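Local coordinates for protein thermotoga maritima TmcAL (Thermotoga maritima, PDB 5Y0T) that belongs to the HIGH nucleotidyl transferase family of the HUP clan and holds adenosine-5'-rp-alpha-thio-triphosphate in a pocket of its alpha/beta fold, at residues A[54-59]-A[417-422]; A[60-65]-A[230-235]; A[74-79]-A[313-318]; A[239-242]-A[246-249]; A[251-256]-A[395-400]. All blocks are in the same frame, centred on the assembly; numbering follows the deposited sequence.

Interaction 1: A[54-59]-A[417-422]; sequences ARAEIA and HPIFLR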
# COMPACT_ATOMS: atom_id res chain seq x y z
N ALA A 54 11.53 21.05 -9.55
CA ALA A 54 11.03 22.41 -9.66
C ALA A 54 11.59 23.30 -8.55
O ALA A 54 12.03 24.44 -8.79
CB ALA A 54 9.50 22.41 -9.63
N ARG A 55 11.59 22.81 -7.32
CA ARG A 55 12.04 23.65 -6.21
C ARG A 55 13.57 23.84 -6.26
O ARG A 55 14.07 24.89 -5.88
CB ARG A 55 11.57 23.06 -4.87
CG ARG A 55 10.15 23.54 -4.50
CD ARG A 55 9.40 22.57 -3.56
NE ARG A 55 10.24 22.10 -2.46
CZ ARG A 55 10.65 20.85 -2.35
NH1 ARG A 55 10.26 19.94 -3.24
NH2 ARG A 55 11.43 20.49 -1.34
N ALA A 56 14.30 22.85 -6.76
CA ALA A 56 15.75 23.03 -6.98
C ALA A 56 16.03 24.16 -7.97
O ALA A 56 16.93 24.99 -7.77
CB ALA A 56 16.39 21.73 -7.49
N GLU A 57 15.24 24.21 -9.04
CA GLU A 57 15.45 25.27 -10.02
C GLU A 57 15.18 26.65 -9.42
O GLU A 57 15.92 27.61 -9.69
CB GLU A 57 14.57 25.06 -11.27
CG GLU A 57 14.84 26.11 -12.31
CD GLU A 57 14.01 25.95 -13.57
OE1 GLU A 57 13.49 24.85 -13.84
OE2 GLU A 57 13.89 26.96 -14.29
N ILE A 58 14.11 26.76 -8.64
CA ILE A 58 13.85 28.03 -7.93
C ILE A 58 15.03 28.43 -7.04
O ILE A 58 15.46 29.59 -7.04
CB ILE A 58 12.57 27.96 -7.08
CG1 ILE A 58 11.34 27.69 -7.97
CG2 ILE A 58 12.39 29.27 -6.29
CD1 ILE A 58 10.08 27.27 -7.19
N ALA A 59 15.58 27.47 -6.31
CA ALA A 59 16.69 27.78 -5.40
C ALA A 59 17.87 28.35 -6.19
O ALA A 59 18.46 29.38 -5.82
CB ALA A 59 17.11 26.52 -4.62
N HIS A 417 17.63 14.99 -15.30
CA HIS A 417 19.01 15.21 -14.84
C HIS A 417 19.06 16.46 -13.94
O HIS A 417 18.11 17.23 -13.91
CB HIS A 417 19.95 15.31 -16.05
CG HIS A 417 20.14 13.99 -16.74
ND1 HIS A 417 19.40 13.61 -17.84
CD2 HIS A 417 20.92 12.92 -16.42
CE1 HIS A 417 19.75 12.38 -18.20
NE2 HIS A 417 20.66 11.94 -17.36
N PRO A 418 20.16 16.64 -13.19
CA PRO A 418 20.30 17.85 -12.37
C PRO A 418 19.94 19.10 -13.14
O PRO A 418 20.39 19.28 -14.28
CB PRO A 418 21.78 17.85 -12.01
CG PRO A 418 22.13 16.39 -11.93
CD PRO A 418 21.30 15.71 -12.99
N ILE A 419 19.13 19.95 -12.53
CA ILE A 419 18.80 21.22 -13.18
C ILE A 419 20.08 21.99 -13.47
O ILE A 419 20.97 22.04 -12.63
CB ILE A 419 17.87 22.09 -12.30
CG1 ILE A 419 16.66 21.27 -11.81
CG2 ILE A 419 17.48 23.40 -13.02
CD1 ILE A 419 15.92 20.56 -12.93
N PHE A 420 20.17 22.60 -14.66
CA PHE A 420 21.33 23.45 -14.96
C PHE A 420 20.92 24.80 -15.54
O PHE A 420 20.14 24.87 -16.49
CB PHE A 420 22.28 22.75 -15.94
CG PHE A 420 23.51 23.57 -16.27
CD1 PHE A 420 24.57 23.63 -15.37
CD2 PHE A 420 23.57 24.33 -17.42
CE1 PHE A 420 25.69 24.43 -15.65
CE2 PHE A 420 24.68 25.12 -17.71
CZ PHE A 420 25.74 25.17 -16.82
N LEU A 421 21.50 25.88 -15.01
CA LEU A 421 21.21 27.23 -15.50
C LEU A 421 22.50 27.93 -15.85
O LEU A 421 23.43 27.92 -15.05
CB LEU A 421 20.44 28.05 -14.46
CG LEU A 421 19.15 27.45 -13.91
CD1 LEU A 421 18.51 28.39 -12.88
CD2 LEU A 421 18.19 27.18 -15.05
N ARG A 422 22.55 28.54 -17.03
CA ARG A 422 23.72 29.32 -17.40
C ARG A 422 23.73 30.62 -16.61
O ARG A 422 22.69 31.08 -16.15
CB ARG A 422 23.73 29.61 -18.90
CG ARG A 422 23.78 28.34 -19.73
CD ARG A 422 23.98 28.66 -21.19
NE ARG A 422 25.28 29.28 -21.42
CZ ARG A 422 25.80 29.51 -22.62
NH1 ARG A 422 25.12 29.16 -23.71
NH2 ARG A 422 26.99 30.08 -22.73
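Glu57 and Ile419 pin helix 52-61 against strand 419-421, a helix-on-sheet contact of the kind from which alpha/beta proteins of the HUP clan are built. The two short segments run nearly parallel, with 26° between their N-to-C directions and 8.7 Å between their axes at closest approach. That spacing is bridged by apolar branches, with no hydrogen bond between the segments. Ile419 supplies the main one: its methyl CG2 touches the aliphatic part of Glu57, lying 3.8 Å from Glu57 CB and the same distance from Glu57 CG. The two side chains cross at about a right angle, so the methyl meets the flank of the glutamate and not its carboxylate. Glu57 can offer that flank because its CG is trans to the backbone N (chi1 -177°) and the chain beyond runs straight out. The other branch of Ile419 reaches over to the small Ala56, with CG1 4.4 Å from Ala56 CB; a beta-branched residue suits a strand and here covers two helix positions at once. Leu421, next but one along the strand and turned to the same side, brings CD1 to 4.2 Å from the carbonyl O of Glu57. The long glutamate serves both environments: methylenes for the strand, and a carboxylate whose OE2 forms a salt bridge to Arg61 and whose OE1 forms one to Arg239. Around the contact, strand 419-421 is bonded through its backbone to Leu340 and Phe342, Val67 of strand 66-70 packs on Ala56, and Ile236 of helix 231-242 lies against Glu57.

Interaction 2: A[60-65]-A[230-235]; sequences LRMGVD and PEDSFE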
# COMPACT_ATOMS: atom_id res chain seq x y z
N LEU A 60 18.18 27.71 -7.32
CA LEU A 60 19.22 28.22 -8.21
C LEU A 60 18.93 29.64 -8.68
O LEU A 60 19.82 30.50 -8.69
CB LEU A 60 19.38 27.32 -9.43
CG LEU A 60 19.78 25.87 -9.13
CD1 LEU A 60 20.00 25.12 -10.46
CD2 LEU A 60 21.04 25.83 -8.25
N ARG A 61 17.69 29.88 -9.09
CA ARG A 61 17.33 31.23 -9.55
C ARG A 61 17.45 32.27 -8.46
O ARG A 61 17.68 33.45 -8.73
CB ARG A 61 15.93 31.22 -10.14
CG ARG A 61 15.87 30.47 -11.47
CD ARG A 61 14.53 30.61 -12.14
NE ARG A 61 14.56 30.03 -13.48
CZ ARG A 61 13.57 30.14 -14.36
NH1 ARG A 61 12.47 30.81 -14.04
NH2 ARG A 61 13.69 29.59 -15.56
N MET A 62 17.32 31.83 -7.21
CA MET A 62 17.28 32.77 -6.10
C MET A 62 18.65 33.04 -5.52
O MET A 62 18.77 33.85 -4.59
CB MET A 62 16.33 32.26 -5.02
CG MET A 62 14.87 32.17 -5.47
SD MET A 62 14.11 33.76 -5.90
CE MET A 62 14.37 33.85 -7.66
N GLY A 63 19.69 32.45 -6.11
CA GLY A 63 21.06 32.66 -5.64
C GLY A 63 21.82 31.49 -5.04
O GLY A 63 22.96 31.65 -4.62
N VAL A 64 21.23 30.29 -5.03
CA VAL A 64 22.00 29.08 -4.68
C VAL A 64 22.84 28.59 -5.89
O VAL A 64 22.37 28.62 -7.03
CB VAL A 64 21.07 27.94 -4.20
CG1 VAL A 64 21.89 26.69 -3.93
CG2 VAL A 64 20.34 28.35 -2.91
N ASP A 65 24.10 28.19 -5.66
CA ASP A 65 24.95 27.69 -6.76
C ASP A 65 24.76 26.21 -7.02
O ASP A 65 24.84 25.78 -8.17
CB ASP A 65 26.43 27.95 -6.47
CG ASP A 65 26.73 29.43 -6.31
OD1 ASP A 65 27.31 29.83 -5.28
OD2 ASP A 65 26.36 30.20 -7.21
N PRO A 230 8.66 35.32 -4.31
CA PRO A 230 9.44 36.00 -5.34
C PRO A 230 8.89 35.63 -6.73
O PRO A 230 8.33 34.55 -6.90
CB PRO A 230 10.86 35.45 -5.14
CG PRO A 230 10.88 34.92 -3.74
CD PRO A 230 9.48 34.42 -3.47
N GLU A 231 9.07 36.52 -7.70
CA GLU A 231 8.53 36.31 -9.04
C GLU A 231 8.95 34.98 -9.67
O GLU A 231 8.11 34.24 -10.20
CB GLU A 231 8.97 37.46 -9.95
CG GLU A 231 8.28 37.46 -11.30
CD GLU A 231 8.63 38.69 -12.13
OE1 GLU A 231 9.52 39.46 -11.70
OE2 GLU A 231 8.01 38.87 -13.20
N ASP A 232 10.23 34.63 -9.60
CA ASP A 232 10.66 33.38 -10.22
C ASP A 232 10.06 32.16 -9.53
O ASP A 232 9.86 31.11 -10.16
CB ASP A 232 12.18 33.25 -10.23
CG ASP A 232 12.85 34.16 -11.25
OD1 ASP A 232 12.17 34.62 -12.19
OD2 ASP A 232 14.06 34.40 -11.12
N SER A 233 9.79 32.29 -8.23
CA SER A 233 9.20 31.18 -7.49
C SER A 233 7.76 30.99 -7.94
O SER A 233 7.32 29.88 -8.22
CB SER A 233 9.28 31.43 -5.98
OG SER A 233 8.60 30.40 -5.28
N PHE A 234 7.02 32.10 -8.00
CA PHE A 234 5.63 32.05 -8.46
C PHE A 234 5.54 31.54 -9.90
O PHE A 234 4.64 30.78 -10.24
CB PHE A 234 4.99 33.44 -8.36
CG PHE A 234 3.51 33.44 -8.67
CD1 PHE A 234 2.61 32.87 -7.79
CD2 PHE A 234 3.03 33.98 -9.86
CE1 PHE A 234 1.25 32.85 -8.06
CE2 PHE A 234 1.67 33.95 -10.15
CZ PHE A 234 0.78 33.39 -9.25
N GLU A 235 6.48 31.98 -10.74
CA GLU A 235 6.49 31.59 -12.15
C GLU A 235 6.64 30.07 -12.28
O GLU A 235 5.91 29.44 -13.04
CB GLU A 235 7.62 32.30 -12.90
CG GLU A 235 7.40 32.40 -14.39
CD GLU A 235 6.19 33.25 -14.74
OE1 GLU A 235 5.91 34.23 -14.01
OE2 GLU A 235 5.52 32.94 -15.75
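Arg61 and Asp232 mark the closest approach of the two backbones, their CA atoms 7.0 Å apart where one helix finishes and another starts. Helix 52-61 closes in a Schellman motif, with Gly63 at a positive phi (114°) that glycine adopts without strain. Pro230 is the N-cap of helix 231-242, a place where the N-H that proline lacks is not needed by the helix. Between these ends Met62 does most of the touching. Its chain bends at chi2 (-64°) and again at chi3, curling the thioether toward the new helix: SD rests 3.7 Å from Pro230 CB, and the terminal methyl CE packs tightly at 3.4 Å from Asp232 CB. Flexible and unbranched, methionine is well able to follow such a curved path. Arg61, extended from CG to NE, crosses Asp232 at about a right angle and passes it with its methylenes, CB lying 3.8 Å from Asp232 OD2. NH1 is 4.2 Å from Asp232 OD1, beyond a salt bridge, although the opposite charges probably attract; the firmer partner of Arg61 is Glu57. Phe13 packs on both Met62 and Pro230, helix 15-28 adjoins Pro230 through Asn15 and Leu18, and strand 419-421 meets Arg61 through Leu421.

Interaction 3: A[74-79]-A[313-318]; sequences FATQDA and LALFSV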
# COMPACT_ATOMS: atom_id res chain seq x y z
N PHE A 74 16.38 11.18 6.37
CA PHE A 74 16.56 12.36 7.23
C PHE A 74 15.50 13.45 7.06
O PHE A 74 15.06 14.05 8.04
CB PHE A 74 17.95 12.96 7.02
CG PHE A 74 19.04 11.94 7.16
CD1 PHE A 74 19.32 11.39 8.40
CD2 PHE A 74 19.72 11.47 6.04
CE1 PHE A 74 20.30 10.41 8.53
CE2 PHE A 74 20.71 10.50 6.16
CZ PHE A 74 20.99 9.96 7.41
N ALA A 75 15.13 13.71 5.81
CA ALA A 75 14.21 14.81 5.50
C ALA A 75 12.86 14.69 6.20
O ALA A 75 12.19 15.69 6.48
CB ALA A 75 14.00 14.91 3.96
N THR A 76 12.42 13.45 6.43
CA THR A 76 11.16 13.20 7.10
C THR A 76 11.26 12.85 8.59
O THR A 76 10.28 12.40 9.16
CB THR A 76 10.36 12.09 6.38
OG1 THR A 76 11.15 10.90 6.33
CG2 THR A 76 10.01 12.55 4.96
N GLN A 77 12.44 12.97 9.19
CA GLN A 77 12.53 12.70 10.63
C GLN A 77 12.20 13.92 11.47
O GLN A 77 12.09 15.03 10.95
CB GLN A 77 13.93 12.23 11.01
CG GLN A 77 14.16 10.76 10.82
CD GLN A 77 15.49 10.33 11.39
OE1 GLN A 77 15.65 10.24 12.60
NE2 GLN A 77 16.46 10.06 10.51
N ASP A 78 12.15 13.74 12.79
CA ASP A 78 12.00 14.86 13.69
C ASP A 78 13.30 15.66 13.65
O ASP A 78 14.24 15.27 12.95
CB ASP A 78 11.67 14.41 15.13
CG ASP A 78 12.74 13.49 15.74
OD1 ASP A 78 13.91 13.48 15.30
OD2 ASP A 78 12.39 12.76 16.69
N ALA A 79 13.35 16.76 14.39
CA ALA A 79 14.43 17.72 14.23
C ALA A 79 15.82 17.12 14.42
O ALA A 79 16.74 17.48 13.71
CB ALA A 79 14.22 18.89 15.20
N LEU A 313 4.97 9.49 11.05
CA LEU A 313 4.81 8.04 11.22
C LEU A 313 4.04 7.40 10.06
O LEU A 313 4.30 6.25 9.69
CB LEU A 313 4.12 7.72 12.54
CG LEU A 313 4.97 7.89 13.80
CD1 LEU A 313 4.14 7.60 15.05
CD2 LEU A 313 6.19 7.00 13.75
N ALA A 314 3.07 8.12 9.49
CA ALA A 314 2.35 7.62 8.32
C ALA A 314 3.28 7.48 7.11
O ALA A 314 3.17 6.52 6.36
CB ALA A 314 1.18 8.53 7.98
N LEU A 315 4.20 8.42 6.91
CA LEU A 315 5.15 8.32 5.80
C LEU A 315 6.14 7.19 6.03
O LEU A 315 6.43 6.42 5.13
CB LEU A 315 5.91 9.64 5.60
CG LEU A 315 5.08 10.83 5.12
CD1 LEU A 315 6.01 12.00 4.77
CD2 LEU A 315 4.25 10.45 3.92
N PHE A 316 6.64 7.08 7.26
CA PHE A 316 7.54 5.98 7.61
C PHE A 316 6.86 4.63 7.39
O PHE A 316 7.48 3.67 6.93
CB PHE A 316 8.00 6.07 9.06
CG PHE A 316 8.92 7.23 9.34
CD1 PHE A 316 9.63 7.81 8.31
CD2 PHE A 316 9.06 7.73 10.63
CE1 PHE A 316 10.49 8.88 8.56
CE2 PHE A 316 9.90 8.80 10.89
CZ PHE A 316 10.62 9.38 9.86
N SER A 317 5.57 4.56 7.71
CA SER A 317 4.84 3.31 7.50
C SER A 317 4.67 2.97 6.02
O SER A 317 4.93 1.85 5.60
CB SER A 317 3.47 3.38 8.18
OG SER A 317 3.61 3.60 9.57
N VAL A 318 4.22 3.94 5.23
CA VAL A 318 3.95 3.63 3.83
C VAL A 318 5.25 3.33 3.06
O VAL A 318 5.24 2.54 2.12
CB VAL A 318 3.17 4.78 3.15
CG1 VAL A 318 4.10 5.94 2.78
CG2 VAL A 318 2.44 4.28 1.94
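Phe316 sends its ring from helix 307-318 into the turn at Thr76 and Gln77. From CB, the bond to CG lies trans to the carbonyl carbon (chi1 -68°), which carries the ring away from its own helix, and the contacts with the turn begin farther out on the ring. CD1 approaches Thr76 OG1 at 4.0 Å, but CE1 comes much nearer, 3.1 Å from the same Thr76 OG1, which sits at the ring edge close to its plane. The hydroxyl donates its hydrogen bond to Val72 O, so it can present oxygen to the positively polarised rim of C-H bonds. At the tip, CZ lies 3.1 Å from Thr76 O, which stands above the rim of the ring, well out of its plane; this buried carbonyl has no hydrogen-bond partner in the model. CZ also meets Gln77, 3.9 Å from its CA, an atom lying in the ring plane, and as far from its CG. The turn receiving this edge joins helix 72-75 to helix 79-92: Thr76 is the first residue to leave the helical conformation, and Asp78 is the N-cap of the next helix. Gln77 is anchored by its amide, OE1 to Asn330 and NE2 to Val73 O. Beside the ring, Leu315 adds a purely apolar touch, its CD1 being 4.0 Å from Thr76 CG2.

Interaction 4: A[239-242]-A[246-249]; sequences REIN and GPVF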
# COMPACT_ATOMS: atom_id res chain seq x y z
N ARG A 239 4.06 27.23 -13.60
CA ARG A 239 4.51 26.29 -14.62
C ARG A 239 4.10 24.86 -14.27
O ARG A 239 3.59 24.12 -15.12
CB ARG A 239 6.04 26.35 -14.78
CG ARG A 239 6.59 25.39 -15.86
CD ARG A 239 8.10 25.25 -15.78
NE ARG A 239 8.51 24.34 -14.72
CZ ARG A 239 9.75 24.22 -14.26
NH1 ARG A 239 10.72 24.98 -14.77
NH2 ARG A 239 10.03 23.35 -13.30
N GLU A 240 4.34 24.47 -13.02
CA GLU A 240 4.03 23.11 -12.60
C GLU A 240 2.52 22.89 -12.58
O GLU A 240 2.03 21.82 -12.95
CB GLU A 240 4.63 22.81 -11.23
CG GLU A 240 6.15 22.88 -11.20
CD GLU A 240 6.78 21.86 -12.11
OE1 GLU A 240 6.65 20.66 -11.79
OE2 GLU A 240 7.39 22.24 -13.14
N ILE A 241 1.78 23.90 -12.15
CA ILE A 241 0.33 23.78 -12.12
C ILE A 241 -0.24 23.71 -13.55
O ILE A 241 -1.11 22.88 -13.82
CB ILE A 241 -0.30 24.95 -11.34
CG1 ILE A 241 0.13 24.87 -9.86
CG2 ILE A 241 -1.83 24.96 -11.48
CD1 ILE A 241 -0.40 26.00 -9.01
N ASN A 242 0.28 24.54 -14.45
CA ASN A 242 -0.13 24.51 -15.86
C ASN A 242 0.09 23.18 -16.56
O ASN A 242 -0.63 22.86 -17.51
CB ASN A 242 0.61 25.58 -16.66
CG ASN A 242 0.19 26.97 -16.29
OD1 ASN A 242 -0.87 27.16 -15.70
ND2 ASN A 242 1.02 27.95 -16.64
N GLY A 246 1.30 20.04 -10.29
CA GLY A 246 0.99 20.57 -8.97
C GLY A 246 -0.36 21.26 -8.97
O GLY A 246 -0.97 21.39 -10.01
N PRO A 247 -0.83 21.68 -7.79
CA PRO A 247 -0.17 21.47 -6.50
C PRO A 247 -0.41 20.05 -6.03
O PRO A 247 -1.36 19.42 -6.49
CB PRO A 247 -0.87 22.48 -5.57
CG PRO A 247 -2.26 22.59 -6.15
CD PRO A 247 -2.10 22.41 -7.66
N VAL A 248 0.45 19.54 -5.17
CA VAL A 248 0.25 18.24 -4.56
C VAL A 248 0.02 18.46 -3.07
O VAL A 248 0.84 19.10 -2.41
CB VAL A 248 1.45 17.30 -4.77
CG1 VAL A 248 1.24 15.97 -4.02
CG2 VAL A 248 1.68 17.04 -6.27
N PHE A 249 -1.10 17.95 -2.54
CA PHE A 249 -1.42 18.16 -1.12
C PHE A 249 -1.51 16.82 -0.39
O PHE A 249 -1.78 15.79 -1.01
CB PHE A 249 -2.74 18.92 -0.94
CG PHE A 249 -2.72 20.33 -1.47
CD1 PHE A 249 -1.86 21.28 -0.93
CD2 PHE A 249 -3.58 20.72 -2.49
CE1 PHE A 249 -1.85 22.59 -1.40
CE2 PHE A 249 -3.58 22.02 -2.97
CZ PHE A 249 -2.71 22.96 -2.42
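Gly246 and Ile241 have the nearest CA atoms of the two segments, 4.5 Å apart, where the chain folds back on the last turn of helix 231-242. Glycine has no side chain to hold the two lengths of chain apart, and here it is almost fully extended. Its carbonyl O faces the helix and receives a CA-H...O contact from Ile241 CA at 3.4 Å, nearly straight at 160°. The side chain of Ile241 closes over the same oxygen, with CG1 3.7 Å away from Gly246 O. Next comes Pro247, joined to Gly246 by a cis peptide bond, which kinks the chain. Its ring carbon CD lies 4.0 Å from Ile241 CG1, so the proline ring and the branched isoleucine make the apolar part of the contact. Val248 and Phe249 then lead away from the helix: Val248 is bonded through its backbone to Val49, and Phe249 N is held by Asn252 OD1. On the helix itself, neighbouring residues of opposite charge are paired. Arg239 grips Glu240 side-on, NE and NH2 each 2.9 Å from the single atom Glu240 OE2, which lies in the guanidinium plane. NE meets that oxygen nearly along its C-O axis and NH2 from above the carboxylate plane; Arg245 forms a further salt bridge to the same oxygen. In the surrounding fold, helix 52-61 touches Arg239 and Glu240 through Ala54, Ile50 packs on Glu240, Val49 covers Pro247, and Met217 and Arg218 of helix 210-218 abut Phe249.

Interaction 5: A[251-256]-A[395-400]; sequences ENMGDF and TNFYSM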
# COMPACT_ATOMS: atom_id res chain seq x y z
N GLU A 251 -3.76 15.73 1.48
CA GLU A 251 -5.09 15.14 1.43
C GLU A 251 -5.29 14.35 0.13
O GLU A 251 -6.09 13.40 0.09
CB GLU A 251 -6.17 16.22 1.60
CG GLU A 251 -6.14 17.33 0.57
CD GLU A 251 -5.45 18.60 1.06
OE1 GLU A 251 -4.52 18.50 1.89
OE2 GLU A 251 -5.85 19.69 0.60
N ASN A 252 -4.53 14.69 -0.92
CA ASN A 252 -4.56 13.89 -2.15
C ASN A 252 -4.02 12.47 -1.91
O ASN A 252 -4.40 11.52 -2.61
CB ASN A 252 -3.73 14.55 -3.28
CG ASN A 252 -4.15 15.99 -3.57
OD1 ASN A 252 -3.31 16.85 -3.81
ND2 ASN A 252 -5.45 16.26 -3.55
N MET A 253 -3.14 12.33 -0.93
CA MET A 253 -2.58 11.02 -0.58
C MET A 253 -3.35 10.32 0.53
O MET A 253 -3.01 9.20 0.92
CB MET A 253 -1.13 11.16 -0.15
CG MET A 253 -0.22 11.66 -1.24
SD MET A 253 1.40 12.10 -0.61
CE MET A 253 2.17 12.49 -2.19
N GLY A 254 -4.37 10.98 1.06
CA GLY A 254 -5.02 10.51 2.27
C GLY A 254 -5.68 9.15 2.12
O GLY A 254 -5.51 8.28 2.98
N ASP A 255 -6.44 8.96 1.04
CA ASP A 255 -7.13 7.68 0.88
C ASP A 255 -6.11 6.55 0.71
O ASP A 255 -6.34 5.44 1.21
CB ASP A 255 -8.11 7.69 -0.30
CG ASP A 255 -9.47 8.28 0.05
OD1 ASP A 255 -9.70 8.67 1.22
OD2 ASP A 255 -10.34 8.33 -0.84
N PHE A 256 -4.98 6.82 0.03
CA PHE A 256 -3.95 5.79 -0.09
C PHE A 256 -3.42 5.39 1.28
O PHE A 256 -3.35 4.20 1.60
CB PHE A 256 -2.75 6.20 -0.96
CG PHE A 256 -1.81 5.05 -1.21
CD1 PHE A 256 -0.82 4.74 -0.30
CD2 PHE A 256 -1.98 4.23 -2.32
CE1 PHE A 256 0.01 3.64 -0.50
CE2 PHE A 256 -1.15 3.13 -2.53
CZ PHE A 256 -0.16 2.84 -1.62
N THR A 395 10.00 9.49 -4.72
CA THR A 395 9.72 10.21 -5.97
C THR A 395 8.67 9.49 -6.80
O THR A 395 7.75 10.12 -7.33
CB THR A 395 11.02 10.38 -6.82
OG1 THR A 395 12.00 11.08 -6.04
CG2 THR A 395 10.77 11.18 -8.08
N ASN A 396 8.82 8.18 -6.94
CA ASN A 396 7.89 7.43 -7.76
C ASN A 396 6.48 7.42 -7.19
O ASN A 396 5.50 7.51 -7.94
CB ASN A 396 8.41 6.00 -7.94
CG ASN A 396 9.64 5.94 -8.82
OD1 ASN A 396 9.93 6.88 -9.56
ND2 ASN A 396 10.36 4.82 -8.76
N PHE A 397 6.38 7.32 -5.87
CA PHE A 397 5.10 7.35 -5.19
C PHE A 397 4.47 8.73 -5.32
O PHE A 397 3.31 8.88 -5.70
CB PHE A 397 5.29 6.97 -3.73
CG PHE A 397 4.02 7.02 -2.91
CD1 PHE A 397 3.10 5.98 -2.97
CD2 PHE A 397 3.77 8.10 -2.06
CE1 PHE A 397 1.93 6.02 -2.19
CE2 PHE A 397 2.60 8.15 -1.28
CZ PHE A 397 1.69 7.11 -1.34
N TYR A 398 5.24 9.76 -5.01
CA TYR A 398 4.76 11.14 -5.13
C TYR A 398 4.15 11.47 -6.51
O TYR A 398 3.08 12.09 -6.60
CB TYR A 398 5.93 12.08 -4.82
CG TYR A 398 5.66 13.56 -4.94
CD1 TYR A 398 5.76 14.21 -6.17
CD2 TYR A 398 5.37 14.32 -3.81
CE1 TYR A 398 5.54 15.58 -6.27
CE2 TYR A 398 5.17 15.70 -3.90
CZ TYR A 398 5.26 16.32 -5.14
OH TYR A 398 5.04 17.67 -5.27
N SER A 399 4.83 11.05 -7.58
CA SER A 399 4.41 11.41 -8.94
C SER A 399 3.05 10.83 -9.32
O SER A 399 2.37 11.36 -10.21
CB SER A 399 5.48 10.97 -9.95
OG SER A 399 6.71 11.58 -9.61
N MET A 400 2.63 9.75 -8.66
CA MET A 400 1.27 9.21 -8.88
C MET A 400 0.20 10.22 -8.47
O MET A 400 -0.98 10.06 -8.81
CB MET A 400 1.06 7.90 -8.12
CG MET A 400 1.59 6.66 -8.85
SD MET A 400 0.93 6.52 -10.52
CE MET A 400 -0.85 6.30 -10.21
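Phe256 and Phe397 form the tight part of this contact, an edge-to-face (T-shaped) pair between helix 254-261 and the end of helix 381-399. Their centroids are 5.0 Å apart and the planes stand at 70°. The edge of Phe397 points to the face of Phe256, with Phe397 CE1 only 3.5 Å from Phe256 CE1 and displaced toward the rim of the ring. Each side chain leaves its helix with CG trans to the backbone N (chi1 -172° for Phe256, 178° for Phe397), which throws the rings across the interface. Met253 packs more loosely. Its extended chain brings SD to 4.2 Å from Phe397 CE2, an oblique Met-aromatic contact, and ends with CE 4.0 Å from Tyr398 CD2. Met253 CE meets the Tyr398 ring obliquely, and the Tyr398 hydroxyl bonds to Ala48 O. On the solvent side, Glu251, Asn252 and Asp255 are exposed and turn to polar partners: Glu251 forms a salt bridge to Arg218, and Asp255 one to Arg408 of the second subunit. That subunit also closes on the aromatic core, its own Phe256 stacking on this Phe256. With no hydrogen bond between the segments, cohesion there comes from dispersion and from the attraction of weakly positive ring edges to an electron-rich face, while the charged residues stay at the margin.

In the fold
Interactions 1 and 2, with centres 9 Å apart, share helix 52-61 and touch through Leu421 CD1 and Arg61 CG (3.7 Å). Interaction 4 lies at the far end of helix 231-242, whose first turn belongs to interaction 2, and is tied to interaction 1 by the salt bridge Glu57 OE1 to Arg239 NH1 (2.9 Å). Val248 leads on to interaction 5, its CG2 3.6 Å from Tyr398 OH. Interactions 5 and 3 meet where Val318 CG2 lies 3.5 Å from Phe256 CE1. The bound adenosine-5'-rp-alpha-thio-triphosphate is about 11 Å from the side chain of Pro230 and about 13 Å from those of Ala56 and Thr76, so interactions 1, 2 and 3 stand back from the ligand.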